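Long-range contacts in alpha-glucosidase (Bacteroides thetaiotaomicron, PDB 5XFM), which hydrolyses glycosidic bonds as a bifunctional beta-L-arabinopyranosidase and alpha-galactosidase of glycoside hydrolase family 97: residues Gly145-Glu150 against Glu228-Thr233; Lys47-Lys52 against Gly205-Ser210. The protein carries 1 engineered substitution. All coordinates share one frame; numbering follows the deposited sequence.

Contact 1. Residues Gly145-Glu150 against Glu228-Thr233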
loop_
_atom_site.group_PDB
_atom_site.type_symbol
_atom_site.label_atom_id
_atom_site.label_comp_id
_atom_site.label_asym_id
_atom_site.label_seq_id
_atom_site.Cartn_x
_atom_site.Cartn_y
_atom_site.Cartn_z
ATOM N N GLY A 145 12.596 -17.060 5.795
ATOM C CA GLY A 145 11.280 -17.551 6.167
ATOM C C GLY A 145 10.668 -16.915 7.401
ATOM O O GLY A 145 11.299 -16.120 8.100
ATOM N N PHE A 146 9.405 -17.252 7.632
ATOM C CA PHE A 146 8.637 -16.802 8.783
ATOM C C PHE A 146 7.797 -17.973 9.305
ATOM O O PHE A 146 6.885 -18.453 8.619
ATOM C CB PHE A 146 7.752 -15.612 8.409
ATOM C CG PHE A 146 8.481 -14.539 7.650
ATOM C CD1 PHE A 146 8.567 -14.582 6.268
ATOM C CD2 PHE A 146 9.105 -13.502 8.320
ATOM C CE1 PHE A 146 9.248 -13.605 5.574
ATOM C CE2 PHE A 146 9.792 -12.520 7.627
ATOM C CZ PHE A 146 9.861 -12.574 6.254
ATOM N N ARG A 147 8.135 -18.448 10.498
ATOM C CA ARG A 147 7.446 -19.568 11.122
ATOM C C ARG A 147 6.622 -19.073 12.306
ATOM O O ARG A 147 7.096 -18.267 13.099
ATOM C CB ARG A 147 8.444 -20.634 11.568
ATOM C CG ARG A 147 7.795 -21.912 12.037
ATOM C CD ARG A 147 8.802 -22.938 12.543
ATOM N NE ARG A 147 9.870 -23.258 11.594
ATOM C CZ ARG A 147 9.854 -24.328 10.801
ATOM N NH1 ARG A 147 8.808 -25.138 10.816
ATOM N NH2 ARG A 147 10.862 -24.581 9.974
ATOM N N PHE A 148 5.375 -19.519 12.403
ATOM C CA PHE A 148 4.461 -18.992 13.418
ATOM C C PHE A 148 4.028 -20.019 14.456
ATOM O O PHE A 148 4.061 -21.220 14.192
ATOM C CB PHE A 148 3.224 -18.388 12.746
ATOM C CG PHE A 148 3.535 -17.208 11.882
ATOM C CD1 PHE A 148 3.592 -15.933 12.424
ATOM C CD2 PHE A 148 3.780 -17.369 10.531
ATOM C CE1 PHE A 148 3.882 -14.838 11.626
ATOM C CE2 PHE A 148 4.073 -16.281 9.733
ATOM C CZ PHE A 148 4.123 -15.016 10.283
ATOM N N PRO A 149 3.635 -19.545 15.651
ATOM C CA PRO A 149 3.058 -20.468 16.635
ATOM C C PRO A 149 1.831 -21.177 16.087
ATOM O O PRO A 149 1.062 -20.607 15.314
ATOM C CB PRO A 149 2.688 -19.555 17.803
ATOM C CG PRO A 149 3.601 -18.395 17.674
ATOM C CD PRO A 149 3.804 -18.189 16.199
ATOM N N GLU A 150 1.668 -22.419 16.519
ATOM C CA GLU A 150 0.617 -23.335 16.081
ATOM C C GLU A 150 -0.779 -22.710 15.973
ATOM O O GLU A 150 -1.520 -22.993 15.034
ATOM C CB GLU A 150 0.613 -24.535 17.022
ATOM C CG GLU A 150 1.556 -25.619 16.525
ATOM C CD GLU A 150 1.628 -26.820 17.440
ATOM O OE1 GLU A 150 0.632 -27.108 18.136
ATOM O OE2 GLU A 150 2.702 -27.464 17.481
ATOM N N GLU A 228 5.447 -27.444 6.207
ATOM C CA GLU A 228 5.731 -27.896 7.568
ATOM C C GLU A 228 4.682 -27.430 8.578
ATOM O O GLU A 228 4.971 -27.329 9.765
ATOM C CB GLU A 228 7.122 -27.424 8.005
ATOM C CG GLU A 228 8.247 -27.953 7.126
ATOM C CD GLU A 228 9.613 -27.429 7.525
ATOM O OE1 GLU A 228 9.769 -26.965 8.676
ATOM O OE2 GLU A 228 10.530 -27.468 6.679
ATOM N N GLY A 229 3.484 -27.111 8.098
ATOM C CA GLY A 229 2.388 -26.734 8.970
ATOM C C GLY A 229 2.340 -25.281 9.412
ATOM O O GLY A 229 1.292 -24.800 9.842
ATOM N N ASN A 230 3.470 -24.584 9.342
ATOM C CA ASN A 230 3.543 -23.233 9.894
ATOM C C ASN A 230 4.592 -22.299 9.286
ATOM O O ASN A 230 4.857 -21.231 9.835
ATOM C CB ASN A 230 3.805 -23.338 11.393
ATOM C CG ASN A 230 5.039 -24.170 11.702
ATOM O OD1 ASN A 230 5.744 -24.616 10.791
ATOM N ND2 ASN A 230 5.314 -24.372 12.986
ATOM N N LEU A 231 5.197 -22.688 8.169
ATOM C CA LEU A 231 6.312 -21.907 7.636
ATOM C C LEU A 231 5.998 -21.266 6.293
ATOM O O LEU A 231 5.583 -21.940 5.355
ATOM C CB LEU A 231 7.567 -22.775 7.499
ATOM C CG LEU A 231 8.725 -22.038 6.812
ATOM C CD1 LEU A 231 9.227 -20.922 7.699
ATOM C CD2 LEU A 231 9.858 -22.975 6.412
ATOM N N TYR A 232 6.225 -19.962 6.206
ATOM C CA TYR A 232 6.076 -19.233 4.955
ATOM C C TYR A 232 7.444 -18.789 4.480
ATOM O O TYR A 232 8.179 -18.180 5.231
ATOM C CB TYR A 232 5.169 -18.013 5.134
ATOM C CG TYR A 232 3.766 -18.366 5.542
ATOM C CD1 TYR A 232 3.442 -18.554 6.877
ATOM C CD2 TYR A 232 2.766 -18.522 4.593
ATOM C CE1 TYR A 232 2.165 -18.881 7.258
ATOM C CE2 TYR A 232 1.484 -18.841 4.966
ATOM C CZ TYR A 232 1.187 -19.022 6.301
ATOM O OH TYR A 232 -0.089 -19.358 6.687
ATOM N N THR A 233 7.784 -19.101 3.237
ATOM C CA THR A 233 9.095 -18.773 2.693
ATOM C C THR A 233 9.006 -17.645 1.666
ATOM O O THR A 233 8.041 -17.548 0.903
ATOM C CB THR A 233 9.742 -20.014 2.060
ATOM O OG1 THR A 233 9.943 -20.994 3.081
ATOM C CG2 THR A 233 11.087 -19.680 1.424
HETATM O O HOH W 1 12.039 -25.614 7.731
#
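Phe146 and Tyr232 form the hydrogen-bonded pair of a short antiparallel ladder in the N-terminal beta-sandwich, a domain of the galactose-mutarotase clan. Phe146 N gives a bond to Tyr232 O at 2.9 Å, and Tyr232 N returns a nearly straight one (175°) to Phe146 O. Gly145 and Arg147 flank this pair opposite Thr233 and Leu231. Past the strand end Phe148 N still reaches Asn230 O at 3.1 Å. The buried side is aromatic and tightly packed: Phe148 and Tyr232 meet rim to rim, CE2 to CD1 at 3.7 Å, their planes 71° apart; Phe148 is stacked with Phe199, which Tyr232 meets edge-to-face. Phe146, on the same face as Tyr232, touches Leu223 and Val209. On the solvent side Arg147 runs out over Leu231 to exposed Glu228 and a water. With CG anti to the backbone N (chi1 -171°) and a bend at chi3, its chain crosses the Asn230 amide at a slant, Arg147 CG 3.6 Å from Asn230 CG, and lays one guanidinium face over Leu231 CB. NE is held by Lys52 O, while NH1 makes a weak bond to Asn230 OD1. In an end-on salt bridge NH2 (2.9 Å) and NH1 (3.0 Å) both go to Glu228 OE1, which lies in the guanidinium plane but is reached from one face of its carboxylate, NH2 on the syn and NH1 on the anti side. A methionine in place of Arg147 would probably leave the Glu228 carboxylate without its charged mate and Lys52 O without this donor. At the same guanidinium edge lies a water that donates to Glu228 OE2 at 2.6 Å.

Contact 2. Residues Lys47-Lys52 against Gly205-Ser210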
loop_
_atom_site.group_PDB
_atom_site.type_symbol
_atom_site.label_atom_id
_atom_site.label_comp_id
_atom_site.label_asym_id
_atom_site.label_seq_id
_atom_site.Cartn_x
_atom_site.Cartn_y
_atom_site.Cartn_z
ATOM N N LYS A 47 6.147 -13.397 24.989
ATOM C CA LYS A 47 5.391 -14.365 24.212
ATOM C C LYS A 47 6.033 -14.583 22.854
ATOM O O LYS A 47 6.468 -13.634 22.205
ATOM C CB LYS A 47 3.935 -13.925 24.043
ATOM C CG LYS A 47 3.182 -13.705 25.350
ATOM C CD LYS A 47 3.125 -14.991 26.173
ATOM C CE LYS A 47 2.732 -16.204 25.329
ATOM N NZ LYS A 47 2.413 -17.401 26.162
ATOM N N THR A 48 6.125 -15.849 22.455
ATOM C CA THR A 48 6.647 -16.207 21.146
ATOM C C THR A 48 5.708 -15.688 20.060
ATOM O O THR A 48 4.513 -16.007 20.049
ATOM C CB THR A 48 6.809 -17.740 20.994
ATOM O OG1 THR A 48 7.579 -18.261 22.085
ATOM C CG2 THR A 48 7.501 -18.084 19.679
ATOM N N MET A 49 6.256 -14.898 19.143
ATOM C CA MET A 49 5.477 -14.329 18.050
ATOM C C MET A 49 5.909 -14.954 16.732
ATOM O O MET A 49 5.082 -15.272 15.871
ATOM C CB MET A 49 5.646 -12.813 18.020
ATOM C CG MET A 49 5.308 -12.151 19.340
ATOM S SD MET A 49 3.582 -12.402 19.779
ATOM C CE MET A 49 2.795 -11.221 18.686
ATOM N N LEU A 50 7.216 -15.129 16.578
ATOM C CA LEU A 50 7.737 -15.955 15.501
ATOM C C LEU A 50 8.616 -17.019 16.115
ATOM O O LEU A 50 9.492 -16.714 16.920
ATOM C CB LEU A 50 8.549 -15.135 14.495
ATOM C CG LEU A 50 7.823 -14.334 13.414
ATOM C CD1 LEU A 50 7.335 -13.018 13.989
ATOM C CD2 LEU A 50 8.761 -14.086 12.238
ATOM N N GLU A 51 8.362 -18.271 15.769
ATOM C CA GLU A 51 9.266 -19.329 16.167
ATOM C C GLU A 51 10.470 -19.337 15.240
ATOM O O GLU A 51 10.609 -18.470 14.375
ATOM C CB GLU A 51 8.559 -20.681 16.209
ATOM C CG GLU A 51 7.395 -20.675 17.189
ATOM C CD GLU A 51 6.743 -22.017 17.340
ATOM O OE1 GLU A 51 6.456 -22.659 16.311
ATOM O OE2 GLU A 51 6.566 -22.451 18.497
ATOM N N LYS A 52 11.343 -20.313 15.435
ATOM C CA LYS A 52 12.572 -20.395 14.672
ATOM C C LYS A 52 12.297 -20.391 13.168
ATOM O O LYS A 52 11.705 -21.319 12.610
ATOM C CB LYS A 52 13.327 -21.637 15.107
ATOM C CG LYS A 52 13.865 -21.477 16.527
ATOM C CD LYS A 52 14.555 -22.716 17.016
ATOM C CE LYS A 52 15.727 -23.042 16.142
ATOM N NZ LYS A 52 16.829 -23.646 16.936
ATOM N N GLY A 205 -1.382 -11.285 20.374
ATOM C CA GLY A 205 -1.179 -10.145 19.494
ATOM C C GLY A 205 -1.103 -10.388 17.992
ATOM O O GLY A 205 -1.770 -11.267 17.459
ATOM N N TRP A 206 -0.313 -9.565 17.305
ATOM C CA TRP A 206 -0.344 -9.507 15.851
ATOM C C TRP A 206 1.037 -9.377 15.206
ATOM O O TRP A 206 1.950 -8.748 15.755
ATOM C CB TRP A 206 -1.221 -8.333 15.394
ATOM C CG TRP A 206 -2.613 -8.337 15.967
ATOM C CD1 TRP A 206 -3.002 -7.863 17.188
ATOM C CD2 TRP A 206 -3.796 -8.855 15.342
ATOM N NE1 TRP A 206 -4.354 -8.044 17.356
ATOM C CE2 TRP A 206 -4.864 -8.650 16.236
ATOM C CE3 TRP A 206 -4.055 -9.464 14.108
ATOM C CZ2 TRP A 206 -6.175 -9.038 15.938
ATOM C CZ3 TRP A 206 -5.354 -9.846 13.812
ATOM C CH2 TRP A 206 -6.397 -9.633 14.726
ATOM N N VAL A 207 1.155 -9.950 14.012
ATOM C CA VAL A 207 2.358 -9.840 13.194
ATOM C C VAL A 207 2.023 -9.493 11.731
ATOM O O VAL A 207 1.192 -10.137 11.118
ATOM C CB VAL A 207 3.165 -11.144 13.219
ATOM C CG1 VAL A 207 4.310 -11.079 12.213
ATOM C CG2 VAL A 207 3.687 -11.431 14.634
ATOM N N LEU A 208 2.662 -8.466 11.183
ATOM C CA LEU A 208 2.537 -8.132 9.767
ATOM C C LEU A 208 3.867 -8.310 9.037
ATOM O O LEU A 208 4.854 -7.643 9.355
ATOM C CB LEU A 208 2.056 -6.696 9.597
ATOM C CG LEU A 208 1.813 -6.234 8.158
ATOM C CD1 LEU A 208 0.526 -6.824 7.565
ATOM C CD2 LEU A 208 1.823 -4.714 8.077
ATOM N N VAL A 209 3.887 -9.209 8.062
ATOM C CA VAL A 209 5.088 -9.495 7.276
ATOM C C VAL A 209 5.057 -8.755 5.940
ATOM O O VAL A 209 4.074 -8.838 5.205
ATOM C CB VAL A 209 5.231 -11.011 7.022
ATOM C CG1 VAL A 209 6.347 -11.303 6.044
ATOM C CG2 VAL A 209 5.445 -11.750 8.343
ATOM N N SER A 210 6.117 -8.017 5.628
ATOM C CA SER A 210 6.187 -7.353 4.329
ATOM C C SER A 210 7.628 -7.181 3.866
ATOM O O SER A 210 8.530 -7.829 4.382
ATOM C CB SER A 210 5.484 -5.997 4.377
ATOM O OG SER A 210 5.133 -5.568 3.073
#
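This is a buried, mainly apolar contact between two different sheets, made near the corner where the chain of 47-52 turns, without hydrogen bonds between the segments; side chains meet side chains and, at Met49 CE, main chain. The backbones stay well apart, the nearest CA atoms, those of Met49 and Val207, being 7.3 Å from each other. Val207 points toward 47-52 and sets both of its methyls against it: CG1 and CG2 each lie 4.0 Å from Leu50 CD1, and CG2 is also 4.1 Å from Met49 CB. The two sheets are the layers of the beta-sandwich in the N-terminal domain, and Ile263 and Val265 of strand 256-266 extend the interlayer core beside these residues. Met49 and Leu50 form a classic beta bulge opposite Val42. Although the CB of Leu50 is directed aside, its branched end swings in to Val207. Met49 is bent at both chi2 (-63°) and chi3 (-77°), which curls the thioether so that Met49 CE sits 3.8 Å from Trp206 N and 4.0 Å from Gly205 C. A CB at Gly205 would come tight against Met49 CE, and the backbone conformation there already disfavours any residue but glycine.

The centres of contacts 1 and 2 lie about 10 Å apart in the N-terminal domain. Their segments alternate along the chain, in the order 47-52, 145-150, 205-210, 228-233, and strands 47-59 and 136-147 are neighbours in one antiparallel sheet. Contact 1 pairs strands within that sheet, whereas contact 2 joins it to the second sheet through strand 206-212. They also touch directly: Arg147 O lies 3.0 Å from Glu51 N, and Pro149 CD packs on Met49 O at 3.2 Å. Phe148 reaches Val207, so the aromatic side of contact 1 and the Met49, Leu50 and Val207 side chains of contact 2 share one interlayer core.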